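Local coordinates for DUF3863 domain-containing protein (Parabacteroides distasonis, PDB 3LM3) that is of unknown function but is probably a carbohydrate-active enzyme related to glycoside hydrolases and polysaccharide deacetylases, at residues D93-C98 with S135-N140; I133-K136 with Y142-Q145; D338-F343 with R441-E446; L357-F362 with Y383-T388. All coordinates share one frame; numbering follows the deposited sequence. Where two conformers were deposited one is given.

Contact 1. Residues D93-C98 with S135-N140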
loop_
_atom_site.group_PDB
_atom_site.type_symbol
_atom_site.label_atom_id
_atom_site.label_comp_id
_atom_site.label_asym_id
_atom_site.label_seq_id
_atom_site.Cartn_x
_atom_site.Cartn_y
_atom_site.Cartn_z
ATOM N N ASP A 93 -12.374 14.722 17.751
ATOM C CA ASP A 93 -12.568 16.168 17.643
ATOM C C ASP A 93 -11.351 16.808 16.979
ATOM O O ASP A 93 -11.498 17.669 16.113
ATOM C CB ASP A 93 -12.816 16.823 19.014
ATOM C CG ASP A 93 -14.182 16.511 19.611
ATOM O OD1 ASP A 93 -15.084 15.988 18.929
ATOM O OD2 ASP A 93 -14.340 16.829 20.805
ATOM N N TYR A 94 -10.157 16.365 17.353
ATOM C CA TYR A 94 -8.937 16.916 16.779
ATOM C C TYR A 94 -8.828 16.584 15.300
ATOM O O TYR A 94 -8.462 17.420 14.471
ATOM C CB TYR A 94 -7.713 16.367 17.527
ATOM C CG TYR A 94 -6.391 16.739 16.886
ATOM C CD1 TYR A 94 -5.900 18.024 16.979
ATOM C CD2 TYR A 94 -5.666 15.834 16.155
ATOM C CE1 TYR A 94 -4.712 18.378 16.380
ATOM C CE2 TYR A 94 -4.482 16.178 15.570
ATOM C CZ TYR A 94 -4.017 17.452 15.674
ATOM O OH TYR A 94 -2.827 17.812 15.060
ATOM N N VAL A 95 -9.163 15.364 14.939
ATOM C CA VAL A 95 -9.122 14.963 13.553
ATOM C C VAL A 95 -10.127 15.767 12.696
ATOM O O VAL A 95 -9.837 16.156 11.559
ATOM C CB VAL A 95 -9.343 13.436 13.417
ATOM C CG1 VAL A 95 -9.674 13.084 12.004
ATOM C CG2 VAL A 95 -8.083 12.694 13.883
ATOM N N VAL A 96 -11.309 16.072 13.248
ATOM C CA VAL A 96 -12.258 16.937 12.540
ATOM C C VAL A 96 -11.659 18.349 12.328
ATOM O O VAL A 96 -11.768 18.934 11.241
ATOM C CB VAL A 96 -13.593 17.012 13.257
ATOM C CG1 VAL A 96 -14.505 18.072 12.594
ATOM C CG2 VAL A 96 -14.297 15.632 13.249
ATOM N N GLU A 97 -11.011 18.880 13.356
ATOM C CA GLU A 97 -10.294 20.166 13.251
ATOM C C GLU A 97 -9.259 20.084 12.143
ATOM O O GLU A 97 -9.056 21.039 11.418
ATOM C CB GLU A 97 -9.637 20.521 14.574
ATOM C CG GLU A 97 -10.613 20.933 15.680
ATOM C CD GLU A 97 -10.050 20.944 17.115
ATOM O OE1 GLU A 97 -8.878 20.617 17.368
ATOM O OE2 GLU A 97 -10.828 21.281 18.038
ATOM N N CYS A 98 -8.563 18.951 12.030
ATOM C CA CYS A 98 -7.543 18.776 10.968
ATOM C C CYS A 98 -8.147 18.705 9.561
ATOM O O CYS A 98 -7.573 19.197 8.593
ATOM C CB CYS A 98 -6.737 17.506 11.234
ATOM S SG CYS A 98 -5.614 17.614 12.635
ATOM N N SER A 135 -19.285 10.896 8.100
ATOM C CA SER A 135 -19.971 12.030 7.496
ATOM C C SER A 135 -20.601 12.903 8.565
ATOM O O SER A 135 -20.490 14.143 8.504
ATOM C CB SER A 135 -21.041 11.528 6.516
ATOM O OG SER A 135 -21.486 12.589 5.714
ATOM N N LYS A 136 -21.222 12.274 9.551
ATOM C CA LYS A 136 -21.872 13.026 10.624
ATOM C C LYS A 136 -20.869 13.668 11.553
ATOM O O LYS A 136 -21.079 14.779 12.029
ATOM C CB LYS A 136 -22.853 12.152 11.391
ATOM C CG LYS A 136 -24.153 11.871 10.617
HETATM N N MSE A 137 -19.746 12.993 11.794
HETATM C CA MSE A 137 -18.629 13.453 12.642
HETATM C C MSE A 137 -18.040 14.741 12.088
HETATM O O MSE A 137 -17.825 15.724 12.790
HETATM C CB MSE A 137 -17.547 12.332 12.682
HETATM C CG MSE A 137 -16.239 12.599 13.419
HETATM SE SE MSE A 137 -15.001 11.078 13.231
HETATM C CE MSE A 137 -13.326 12.072 13.260
ATOM N N VAL A 138 -17.704 14.694 10.803
ATOM C CA VAL A 138 -17.037 15.825 10.152
ATOM C C VAL A 138 -18.063 16.918 9.867
ATOM O O VAL A 138 -17.758 18.105 9.978
ATOM C CB VAL A 138 -16.297 15.406 8.870
ATOM C CG1 VAL A 138 -15.764 16.656 8.085
ATOM C CG2 VAL A 138 -15.175 14.459 9.225
ATOM N N GLY A 139 -19.266 16.493 9.496
ATOM C CA GLY A 139 -20.376 17.364 9.273
ATOM C C GLY A 139 -20.346 17.928 7.870
ATOM O O GLY A 139 -19.440 17.682 7.060
ATOM N N ASN A 140 -21.419 18.633 7.579
ATOM C CA ASN A 140 -21.624 19.379 6.362
ATOM C C ASN A 140 -21.410 18.578 5.073
ATOM O O ASN A 140 -20.941 19.050 4.050
ATOM C CB ASN A 140 -20.882 20.694 6.505
ATOM C CG ASN A 140 -21.422 21.494 7.698
ATOM O OD1 ASN A 140 -22.581 21.889 7.685
ATOM N ND2 ASN A 140 -20.619 21.650 8.759
#

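Contact 2. Residues I133-K136 with Y142-Q145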
loop_
_atom_site.group_PDB
_atom_site.type_symbol
_atom_site.label_atom_id
_atom_site.label_comp_id
_atom_site.label_asym_id
_atom_site.label_seq_id
_atom_site.Cartn_x
_atom_site.Cartn_y
_atom_site.Cartn_z
ATOM N N ILE A 133 -21.091 7.369 9.983
ATOM C CA ILE A 133 -20.542 7.920 11.222
ATOM C C ILE A 133 -19.575 9.055 10.934
ATOM O O ILE A 133 -19.607 10.124 11.548
ATOM C CB ILE A 133 -19.862 6.829 12.094
ATOM C CG1 ILE A 133 -20.907 5.855 12.659
ATOM C CG2 ILE A 133 -19.034 7.487 13.207
ATOM C CD1 ILE A 133 -20.284 4.537 13.081
ATOM N N ILE A 134 -18.706 8.834 9.968
ATOM C CA ILE A 134 -17.684 9.824 9.599
ATOM C C ILE A 134 -18.312 11.083 8.986
ATOM O O ILE A 134 -17.911 12.211 9.317
ATOM C CB ILE A 134 -16.621 9.182 8.660
ATOM C CG1 ILE A 134 -15.763 8.244 9.502
ATOM C CG2 ILE A 134 -15.721 10.243 8.008
ATOM C CD1 ILE A 134 -14.921 7.311 8.675
ATOM N N SER A 135 -19.285 10.896 8.100
ATOM C CA SER A 135 -19.971 12.030 7.496
ATOM C C SER A 135 -20.601 12.903 8.565
ATOM O O SER A 135 -20.490 14.143 8.504
ATOM C CB SER A 135 -21.041 11.528 6.516
ATOM O OG SER A 135 -21.486 12.589 5.714
ATOM N N LYS A 136 -21.222 12.274 9.551
ATOM C CA LYS A 136 -21.872 13.026 10.624
ATOM C C LYS A 136 -20.869 13.668 11.553
ATOM O O LYS A 136 -21.079 14.779 12.029
ATOM C CB LYS A 136 -22.853 12.152 11.391
ATOM C CG LYS A 136 -24.153 11.871 10.617
ATOM N N TYR A 142 -19.690 15.892 4.419
ATOM C CA TYR A 142 -18.373 15.299 4.145
ATOM C C TYR A 142 -18.482 13.824 3.811
ATOM O O TYR A 142 -19.167 13.066 4.507
ATOM C CB TYR A 142 -17.457 15.448 5.362
ATOM C CG TYR A 142 -16.106 14.832 5.126
ATOM C CD1 TYR A 142 -15.172 15.469 4.347
ATOM C CD2 TYR A 142 -15.819 13.564 5.588
ATOM C CE1 TYR A 142 -13.942 14.867 4.033
ATOM C CE2 TYR A 142 -14.607 12.950 5.311
ATOM C CZ TYR A 142 -13.672 13.602 4.531
ATOM O OH TYR A 142 -12.493 12.996 4.249
ATOM N N ARG A 143 -17.776 13.426 2.769
ATOM C CA ARG A 143 -17.577 12.017 2.490
ATOM C C ARG A 143 -16.114 11.810 2.121
ATOM O O ARG A 143 -15.536 12.612 1.389
ATOM C CB ARG A 143 -18.470 11.561 1.358
ATOM C CG ARG A 143 -19.948 11.672 1.677
ATOM C CD ARG A 143 -20.806 11.309 0.520
ATOM N NE ARG A 143 -20.637 9.911 0.161
ATOM C CZ ARG A 143 -21.213 8.900 0.775
ATOM N NH1 ARG A 143 -21.992 9.100 1.836
ATOM N NH2 ARG A 143 -20.973 7.676 0.343
ATOM N N PRO A 144 -15.491 10.739 2.633
ATOM C CA PRO A 144 -14.112 10.494 2.253
ATOM C C PRO A 144 -13.990 10.132 0.765
ATOM O O PRO A 144 -14.973 9.698 0.160
ATOM C CB PRO A 144 -13.720 9.332 3.172
ATOM C CG PRO A 144 -14.945 8.584 3.339
ATOM C CD PRO A 144 -16.031 9.653 3.461
ATOM N N GLN A 145 -12.812 10.308 0.189
ATOM C CA GLN A 145 -12.571 9.922 -1.197
ATOM C C GLN A 145 -11.982 8.514 -1.299
ATOM O O GLN A 145 -11.934 7.972 -2.393
ATOM C CB GLN A 145 -11.641 10.923 -1.871
ATOM C CG GLN A 145 -12.283 12.273 -2.096
ATOM C CD GLN A 145 -11.321 13.259 -2.714
ATOM O OE1 GLN A 145 -10.308 13.590 -2.105
ATOM N NE2 GLN A 145 -11.627 13.731 -3.926
HETATM O O HOH W 1 -22.920 11.490 3.404
#

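Contact 3. Residues D338-F343 with R441-E446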
loop_
_atom_site.group_PDB
_atom_site.type_symbol
_atom_site.label_atom_id
_atom_site.label_comp_id
_atom_site.label_asym_id
_atom_site.label_seq_id
_atom_site.Cartn_x
_atom_site.Cartn_y
_atom_site.Cartn_z
ATOM N N ASP A 338 -4.463 2.262 -20.333
ATOM C CA ASP A 338 -3.850 3.583 -20.315
ATOM C C ASP A 338 -2.526 3.641 -19.549
ATOM O O ASP A 338 -1.841 4.664 -19.615
ATOM C CB ASP A 338 -4.809 4.615 -19.697
ATOM C CG ASP A 338 -6.013 4.900 -20.561
ATOM O OD1 ASP A 338 -6.028 4.510 -21.757
ATOM O OD2 ASP A 338 -6.950 5.563 -20.042
ATOM N N TRP A 339 -2.174 2.574 -18.828
ATOM C CA TRP A 339 -0.953 2.556 -18.034
ATOM C C TRP A 339 -0.082 1.353 -18.342
ATOM O O TRP A 339 -0.534 0.342 -18.850
ATOM C CB TRP A 339 -1.244 2.599 -16.528
ATOM C CG TRP A 339 -2.152 1.515 -16.024
ATOM C CD1 TRP A 339 -3.501 1.605 -15.845
ATOM C CD2 TRP A 339 -1.781 0.189 -15.601
ATOM N NE1 TRP A 339 -3.989 0.444 -15.337
ATOM C CE2 TRP A 339 -2.963 -0.455 -15.196
ATOM C CE3 TRP A 339 -0.580 -0.506 -15.518
ATOM C CZ2 TRP A 339 -2.975 -1.765 -14.744
ATOM C CZ3 TRP A 339 -0.597 -1.814 -15.053
ATOM C CH2 TRP A 339 -1.791 -2.431 -14.696
ATOM N N ASN A 340 1.204 1.512 -18.058
ATOM C CA ASN A 340 2.196 0.487 -18.285
ATOM C C ASN A 340 3.368 0.913 -17.415
ATOM O O ASN A 340 4.004 1.914 -17.705
ATOM C CB ASN A 340 2.556 0.419 -19.780
ATOM C CG ASN A 340 3.480 -0.716 -20.121
ATOM O OD1 ASN A 340 4.263 -1.160 -19.314
ATOM N ND2 ASN A 340 3.369 -1.202 -21.364
ATOM N N TYR A 341 3.587 0.221 -16.299
ATOM C CA TYR A 341 4.561 0.652 -15.304
ATOM C C TYR A 341 5.859 -0.142 -15.367
ATOM O O TYR A 341 5.857 -1.362 -15.603
ATOM C CB TYR A 341 4.007 0.520 -13.904
ATOM C CG TYR A 341 2.674 1.177 -13.671
ATOM C CD1 TYR A 341 2.474 2.540 -13.904
ATOM C CD2 TYR A 341 1.605 0.446 -13.168
ATOM C CE1 TYR A 341 1.253 3.154 -13.646
ATOM C CE2 TYR A 341 0.374 1.040 -12.903
ATOM C CZ TYR A 341 0.206 2.392 -13.157
ATOM O OH TYR A 341 -0.999 3.008 -12.855
ATOM N N ARG A 342 6.955 0.575 -15.193
ATOM C CA ARG A 342 8.289 -0.006 -15.150
ATOM C C ARG A 342 9.051 0.582 -13.975
ATOM O O ARG A 342 8.907 1.776 -13.673
ATOM C CB ARG A 342 9.054 0.308 -16.430
ATOM C CG ARG A 342 8.470 -0.373 -17.646
ATOM C CD ARG A 342 9.124 0.097 -18.926
ATOM N NE ARG A 342 8.864 1.512 -19.095
ATOM C CZ ARG A 342 9.555 2.365 -19.843
ATOM N NH1 ARG A 342 10.610 1.959 -20.558
ATOM N NH2 ARG A 342 9.172 3.645 -19.889
ATOM N N PHE A 343 9.846 -0.273 -13.328
ATOM C CA PHE A 343 10.772 0.127 -12.285
ATOM C C PHE A 343 12.097 -0.569 -12.453
ATOM O O PHE A 343 12.134 -1.706 -12.922
ATOM C CB PHE A 343 10.213 -0.200 -10.891
ATOM C CG PHE A 343 8.893 0.438 -10.625
ATOM C CD1 PHE A 343 8.816 1.761 -10.232
ATOM C CD2 PHE A 343 7.717 -0.270 -10.793
ATOM C CE1 PHE A 343 7.582 2.373 -10.060
ATOM C CE2 PHE A 343 6.466 0.355 -10.593
ATOM C CZ PHE A 343 6.415 1.669 -10.214
ATOM N N ARG A 441 6.463 -10.328 -25.573
ATOM C CA ARG A 441 6.939 -9.628 -26.778
ATOM C C ARG A 441 5.956 -8.556 -27.264
ATOM O O ARG A 441 6.395 -7.509 -27.759
ATOM C CB ARG A 441 7.244 -10.609 -27.923
ATOM C CG ARG A 441 7.968 -9.957 -29.105
ATOM C CD ARG A 441 8.128 -10.906 -30.290
ATOM N NE ARG A 441 9.035 -12.004 -29.974
ATOM C CZ ARG A 441 10.358 -11.963 -30.112
ATOM N NH1 ARG A 441 10.957 -10.869 -30.575
ATOM N NH2 ARG A 441 11.085 -13.022 -29.788
ATOM N N LYS A 442 4.665 -8.812 -27.087
ATOM C CA LYS A 442 3.572 -7.869 -27.376
ATOM C C LYS A 442 3.762 -6.531 -26.687
ATOM O O LYS A 442 3.439 -5.482 -27.250
ATOM C CB LYS A 442 2.241 -8.478 -26.926
ATOM C CG LYS A 442 1.008 -7.579 -27.061
ATOM C CD LYS A 442 -0.245 -8.333 -26.648
ATOM C CE LYS A 442 -1.472 -7.431 -26.551
ATOM N NZ LYS A 442 -2.698 -8.241 -26.286
ATOM N N TYR A 443 4.258 -6.569 -25.449
ATOM C CA TYR A 443 4.511 -5.354 -24.707
ATOM C C TYR A 443 5.961 -4.892 -24.725
ATOM O O TYR A 443 6.219 -3.688 -24.820
ATOM C CB TYR A 443 4.038 -5.528 -23.253
ATOM C CG TYR A 443 2.554 -5.564 -23.076
ATOM C CD1 TYR A 443 1.845 -6.726 -23.254
ATOM C CD2 TYR A 443 1.841 -4.411 -22.702
ATOM C CE1 TYR A 443 0.488 -6.769 -23.106
ATOM C CE2 TYR A 443 0.485 -4.441 -22.541
ATOM C CZ TYR A 443 -0.209 -5.619 -22.745
ATOM O OH TYR A 443 -1.566 -5.703 -22.576
ATOM N N TYR A 444 6.913 -5.824 -24.562
ATOM C CA TYR A 444 8.332 -5.504 -24.367
ATOM C C TYR A 444 9.196 -6.403 -25.282
ATOM O O TYR A 444 9.933 -7.281 -24.806
ATOM C CB TYR A 444 8.771 -5.675 -22.892
ATOM C CG TYR A 444 7.762 -5.139 -21.885
ATOM C CD1 TYR A 444 7.488 -3.782 -21.807
ATOM C CD2 TYR A 444 7.070 -6.004 -21.045
ATOM C CE1 TYR A 444 6.538 -3.286 -20.894
ATOM C CE2 TYR A 444 6.114 -5.508 -20.115
ATOM C CZ TYR A 444 5.854 -4.168 -20.072
ATOM O OH TYR A 444 4.925 -3.703 -19.148
ATOM N N PRO A 445 9.103 -6.176 -26.601
ATOM C CA PRO A 445 9.842 -7.027 -27.551
ATOM C C PRO A 445 11.356 -7.011 -27.314
ATOM O O PRO A 445 12.033 -8.011 -27.573
ATOM C CB PRO A 445 9.471 -6.433 -28.923
ATOM C CG PRO A 445 9.101 -5.009 -28.644
ATOM C CD PRO A 445 8.449 -5.032 -27.264
ATOM N N GLU A 446 11.873 -5.895 -26.802
ATOM C CA GLU A 446 13.295 -5.754 -26.504
ATOM C C GLU A 446 13.844 -6.762 -25.475
ATOM O O GLU A 446 15.050 -7.017 -25.422
ATOM C CB GLU A 446 13.602 -4.319 -26.055
ATOM C CG GLU A 446 13.136 -3.935 -24.635
ATOM C CD GLU A 446 11.659 -3.526 -24.523
ATOM O OE1 GLU A 446 10.876 -3.699 -25.494
ATOM O OE2 GLU A 446 11.283 -3.042 -23.429
HETATM O O HOH W 2 10.383 -1.282 -21.851
#

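Contact 4. Residues L357-F362 with Y383-T388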
loop_
_atom_site.group_PDB
_atom_site.type_symbol
_atom_site.label_atom_id
_atom_site.label_comp_id
_atom_site.label_asym_id
_atom_site.label_seq_id
_atom_site.Cartn_x
_atom_site.Cartn_y
_atom_site.Cartn_z
ATOM N N LEU A 357 22.416 -6.880 -6.453
ATOM C CA LEU A 357 21.204 -7.202 -7.206
ATOM C C LEU A 357 20.628 -6.009 -7.943
ATOM O O LEU A 357 20.563 -4.895 -7.407
ATOM C CB LEU A 357 20.160 -7.801 -6.255
ATOM C CG LEU A 357 20.528 -9.116 -5.574
ATOM C CD1 LEU A 357 19.444 -9.523 -4.570
ATOM C CD2 LEU A 357 20.773 -10.246 -6.596
ATOM N N GLU A 358 20.190 -6.249 -9.186
ATOM C CA GLU A 358 19.434 -5.301 -9.969
ATOM C C GLU A 358 18.113 -5.964 -10.309
ATOM O O GLU A 358 18.084 -7.083 -10.899
ATOM C CB GLU A 358 20.151 -4.919 -11.252
ATOM C CG GLU A 358 19.366 -3.929 -12.080
ATOM C CD GLU A 358 20.174 -3.429 -13.256
ATOM O OE1 GLU A 358 21.000 -2.512 -13.078
ATOM O OE2 GLU A 358 20.007 -3.986 -14.349
ATOM N N ILE A 359 17.005 -5.319 -9.919
ATOM C CA ILE A 359 15.670 -5.836 -10.213
ATOM C C ILE A 359 14.968 -4.911 -11.181
ATOM O O ILE A 359 15.088 -3.683 -11.065
ATOM C CB ILE A 359 14.825 -6.077 -8.927
ATOM C CG1 ILE A 359 13.539 -6.846 -9.261
ATOM C CG2 ILE A 359 14.483 -4.753 -8.181
ATOM C CD1 ILE A 359 12.899 -7.431 -8.004
ATOM N N LYS A 360 14.251 -5.486 -12.143
ATOM C CA LYS A 360 13.420 -4.736 -13.044
ATOM C C LYS A 360 12.009 -5.301 -12.951
ATOM O O LYS A 360 11.801 -6.506 -13.135
ATOM C CB LYS A 360 13.913 -4.846 -14.481
ATOM C CG LYS A 360 15.260 -4.199 -14.702
ATOM C CD LYS A 360 15.699 -4.230 -16.151
ATOM C CE LYS A 360 16.984 -3.435 -16.298
ATOM N NZ LYS A 360 17.562 -3.463 -17.695
ATOM N N TRP A 361 11.027 -4.428 -12.725
ATOM C CA TRP A 361 9.604 -4.803 -12.749
ATOM C C TRP A 361 8.920 -4.178 -13.952
ATOM O O TRP A 361 9.243 -3.049 -14.336
ATOM C CB TRP A 361 8.883 -4.292 -11.494
ATOM C CG TRP A 361 8.874 -5.237 -10.339
ATOM C CD1 TRP A 361 9.622 -5.156 -9.195
ATOM C CD2 TRP A 361 8.102 -6.436 -10.230
ATOM N NE1 TRP A 361 9.329 -6.219 -8.359
ATOM C CE2 TRP A 361 8.395 -7.014 -8.976
ATOM C CE3 TRP A 361 7.177 -7.083 -11.067
ATOM C CZ2 TRP A 361 7.818 -8.202 -8.560
ATOM C CZ3 TRP A 361 6.611 -8.275 -10.639
ATOM C CH2 TRP A 361 6.921 -8.812 -9.400
ATOM N N PHE A 362 7.995 -4.935 -14.536
ATOM C CA PHE A 362 7.129 -4.529 -15.636
ATOM C C PHE A 362 5.713 -4.899 -15.233
ATOM O O PHE A 362 5.468 -6.044 -14.835
ATOM C CB PHE A 362 7.515 -5.279 -16.920
ATOM C CG PHE A 362 8.950 -5.101 -17.313
ATOM C CD1 PHE A 362 9.941 -5.865 -16.718
ATOM C CD2 PHE A 362 9.322 -4.131 -18.262
ATOM C CE1 PHE A 362 11.265 -5.720 -17.064
ATOM C CE2 PHE A 362 10.669 -3.979 -18.613
ATOM C CZ PHE A 362 11.625 -4.764 -18.000
ATOM N N TYR A 383 17.378 -13.162 -14.766
ATOM C CA TYR A 383 16.449 -14.256 -14.637
ATOM C C TYR A 383 15.057 -13.751 -14.313
ATOM O O TYR A 383 14.876 -12.832 -13.537
ATOM C CB TYR A 383 16.893 -15.197 -13.515
ATOM C CG TYR A 383 18.151 -15.946 -13.853
ATOM C CD1 TYR A 383 19.397 -15.345 -13.729
ATOM C CD2 TYR A 383 18.087 -17.235 -14.333
ATOM C CE1 TYR A 383 20.560 -16.039 -14.072
ATOM C CE2 TYR A 383 19.248 -17.943 -14.682
ATOM C CZ TYR A 383 20.472 -17.331 -14.544
ATOM O OH TYR A 383 21.636 -18.020 -14.890
ATOM N N VAL A 384 14.063 -14.425 -14.872
ATOM C CA VAL A 384 12.685 -14.201 -14.500
ATOM C C VAL A 384 12.474 -14.761 -13.107
ATOM O O VAL A 384 12.628 -15.956 -12.868
ATOM C CB VAL A 384 11.707 -14.914 -15.470
ATOM C CG1 VAL A 384 10.233 -14.701 -15.038
ATOM C CG2 VAL A 384 11.883 -14.431 -16.911
ATOM N N ILE A 385 12.074 -13.885 -12.171
ATOM C CA ILE A 385 11.694 -14.314 -10.828
ATOM C C ILE A 385 10.190 -14.208 -10.560
ATOM O O ILE A 385 9.699 -14.730 -9.554
ATOM C CB ILE A 385 12.488 -13.595 -9.700
ATOM C CG1 ILE A 385 12.153 -12.108 -9.615
ATOM C CG2 ILE A 385 13.989 -13.826 -9.908
ATOM C CD1 ILE A 385 12.613 -11.474 -8.269
ATOM N N ASP A 386 9.460 -13.520 -11.434
ATOM C CA ASP A 386 8.002 -13.440 -11.332
ATOM C C ASP A 386 7.451 -13.266 -12.733
ATOM O O ASP A 386 7.915 -12.420 -13.493
ATOM C CB ASP A 386 7.562 -12.261 -10.440
ATOM C CG ASP A 386 6.113 -12.348 -10.019
ATOM O OD1 ASP A 386 5.253 -11.937 -10.849
ATOM O OD2 ASP A 386 5.880 -12.765 -8.846
ATOM N N PHE A 387 6.444 -14.062 -13.079
ATOM C CA PHE A 387 5.640 -13.843 -14.264
ATOM C C PHE A 387 4.241 -14.268 -13.887
ATOM O O PHE A 387 3.983 -15.465 -13.678
ATOM C CB PHE A 387 6.167 -14.629 -15.465
ATOM C CG PHE A 387 5.348 -14.426 -16.707
ATOM C CD1 PHE A 387 5.244 -13.153 -17.281
ATOM C CD2 PHE A 387 4.701 -15.482 -17.308
ATOM C CE1 PHE A 387 4.476 -12.951 -18.412
ATOM C CE2 PHE A 387 3.929 -15.277 -18.456
ATOM C CZ PHE A 387 3.833 -14.020 -19.007
ATOM N N THR A 388 3.360 -13.283 -13.713
ATOM C CA THR A 388 2.017 -13.502 -13.228
ATOM C C THR A 388 1.067 -12.952 -14.284
ATOM O O THR A 388 1.049 -11.758 -14.543
ATOM C CB THR A 388 1.815 -12.779 -11.884
ATOM O OG1 THR A 388 2.777 -13.225 -10.929
ATOM C CG2 THR A 388 0.410 -13.020 -11.308
#

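Contact 1. Residues D93-C98 with S135-N140
Val96 of helix 86-102 presses its branched end against Met137 and Val138, at the end of helix 120-138. Its CG2 methyl does most of the work: it lies 3.6 Å from Met137 CG and equally close to the carbonyl oxygen of that residue, while CG1 reaches toward the backbone beside Val138. A beta-branched side chain suits this place because two short, rigid methyls can sit where the backbones approach closely, the CA atoms of Val96 and Val138 being 5.5 Å apart. Met137, present as selenomethionine, slides past Val96 in the opposite direction. Its CG stands anti to the backbone N (chi1 176°), and the chain bends at its last torsion, carrying CE to 4.0 Å from Val95 CG1; since two conformers exist, this outer end is less certain than the CG contact. Replacing Val96 with an alanine would probably lose the CG2 contact with Met137 CG and leave a gap on that flank of the chain.

The solvent side is looser: Asp93, exposed, stands clear of residues 135-140, and Gly139, with positive phi, leads the chain out of its helix. Inward, Val95 and Met137 both rest on Phe76 and Val106, side chains of the parallel strands 73-76 and 105-108 that helix 86-102 connects in a beta-alpha-beta crossover, while Tyr94 packs on helix 53-64.

Contact 2. Residues I133-K136 with Y142-Q145
Ile134 and Tyr142 lie side by side and point the same way, the isoleucine meeting the tyrosine ring at its edge and in its plane. The touching branch is CG2, 4.0 Å from Tyr142 CE2 and almost as near to CD2, so a compact methyl borders the ring without lying over a face. Ile134 CG2 and Tyr142 CG each stand anti to their own backbone N (for Tyr142, chi1 179°), consistent with their running alongside. The phenol end continues past the isoleucine to strand 105-108, where its OH is hydrogen-bonded to Val106 N; tyrosine therefore suits a place needing both a flat apolar flank and a polar tip.

The motif is the return from helix to strand in an alpha/beta fold: residues 142-145 belong to the loop that leaves helix 120-138 and leads into strand 146-148. Ser135 ties this turn together. Its OG donates to Tyr142 O at 2.7 Å, with a C=O...donor angle of 148° and the donor tilted 23° from the carbonyl plane. Ser135 CA also approaches Tyr142 O, at 3.3 Å, in a CA-H...O contact.

A water also donates to Ser135 OG at 2.9 Å and accepts from Arg143 NH1 at 3.0 Å, meeting the guanidinium in plane at its edge. Arg143 NH2 is engaged elsewhere, in a salt bridge with Glu164.

Contact 3. Residues D338-F343 with R441-E446
Tyr444 and Asn340, the two residues with most surface buried here, bring the region of helix 434-443 against that of strand 341-346, an outermost strand of a four-stranded antiparallel sheet. Their side chains come from opposite directions. The tyrosine OH donates to Asn340 OD1 at 2.6 Å, with a C=O...donor angle of 124° and the donor tilted from the carbonyl plane. OD1 lies at the ring edge and in its plane, whereas the amide plane is turned 70° from the ring. Asn340 can present this acceptor because its CG is anti to the backbone N (chi1 -174°), which brings OD1 to the Tyr444 hydroxyl.

Asparagine suits the place by offering OD1 as an acceptor for the phenol; its ND2 lies 3.8 Å from Tyr443 CD2, near the ring plane at its edge. Asn364 ND2 is also hydrogen-bonded to the Tyr444 hydroxyl, so that oxygen has two polar partners. A leucine in place of Asn340 would probably leave the Tyr444 hydroxyl without this acceptor, although Tyr444 is buried.

Tyr443 has its own polar partner, Glu366, and braces its neighbour: Tyr443 CB sits 3.6 Å above the plane of the Tyr444 ring, over its centre.

Contact 4. Residues L357-F362 with Y383-T388
Asp386 leans on the six-membered ring of Trp361, and its side chain can be followed outward across the indole. CB lies 3.7 Å from Trp361 CH2, and CG keeps the same separation from that carbon. The carboxylate then divides: Asp386 OD1 is 3.8 Å from Trp361 CH2 and OD2 4.1 Å from the same carbon. The ring and carboxylate planes are 54° apart, an oblique meeting. Having CG anti to the backbone N (chi1 -165°) brings the carboxylate obliquely across the indole. At the tip OD1 accepts from Thr388 OG1 at 2.8 Å, on its syn side and 32° out of the carboxylate plane, and OD2 forms a salt bridge with Arg368 and is hydrogen-bonded to Gln417 N.

A second touch is purely apolar. Ile359 CD1 and Ile385 CD1 meet at 4.1 Å, the two chains crossing at about a right angle; isoleucine is long enough on each strand for the ends to meet.

The strands stand apart because 357-363 and 383-389 are not neighbours: strand 367-374 runs between them in the antiparallel sheet. Ile385 and Asp386 both face Ala370 in a classic beta bulge, and this small residue probably leaves room for the contact across it.

The chemistry implies a division of labour: Trp361 gives the aspartate a broad apolar neighbour, while Thr388 and Gln417 supply hydrogen bonds to its oxygens, and Arg368 probably offsets its charge.

Overall arrangement
The contacts fall into two pairs at distant parts of the chain. Contacts 1 and 2 share Ser135 and Lys136 on helix 120-138, their centres 8 Å apart. Contacts 3 and 4 meet in the antiparallel sheet, centres 13 Å apart: Phe343 O and Trp361 N, 2.9 Å apart, probably form a hydrogen bond between adjacent strands, and Phe362 packs on Tyr444. Between the pairs the centres are about 39 to 44 Å apart, contacts 2 and 3 coming closest with nearest atoms about 16 Å apart. No active site is established. A bound di(hydroxyethyl)ether molecule lies about 5 Å from the Ile385 side chain and about 8 Å from that of Tyr341.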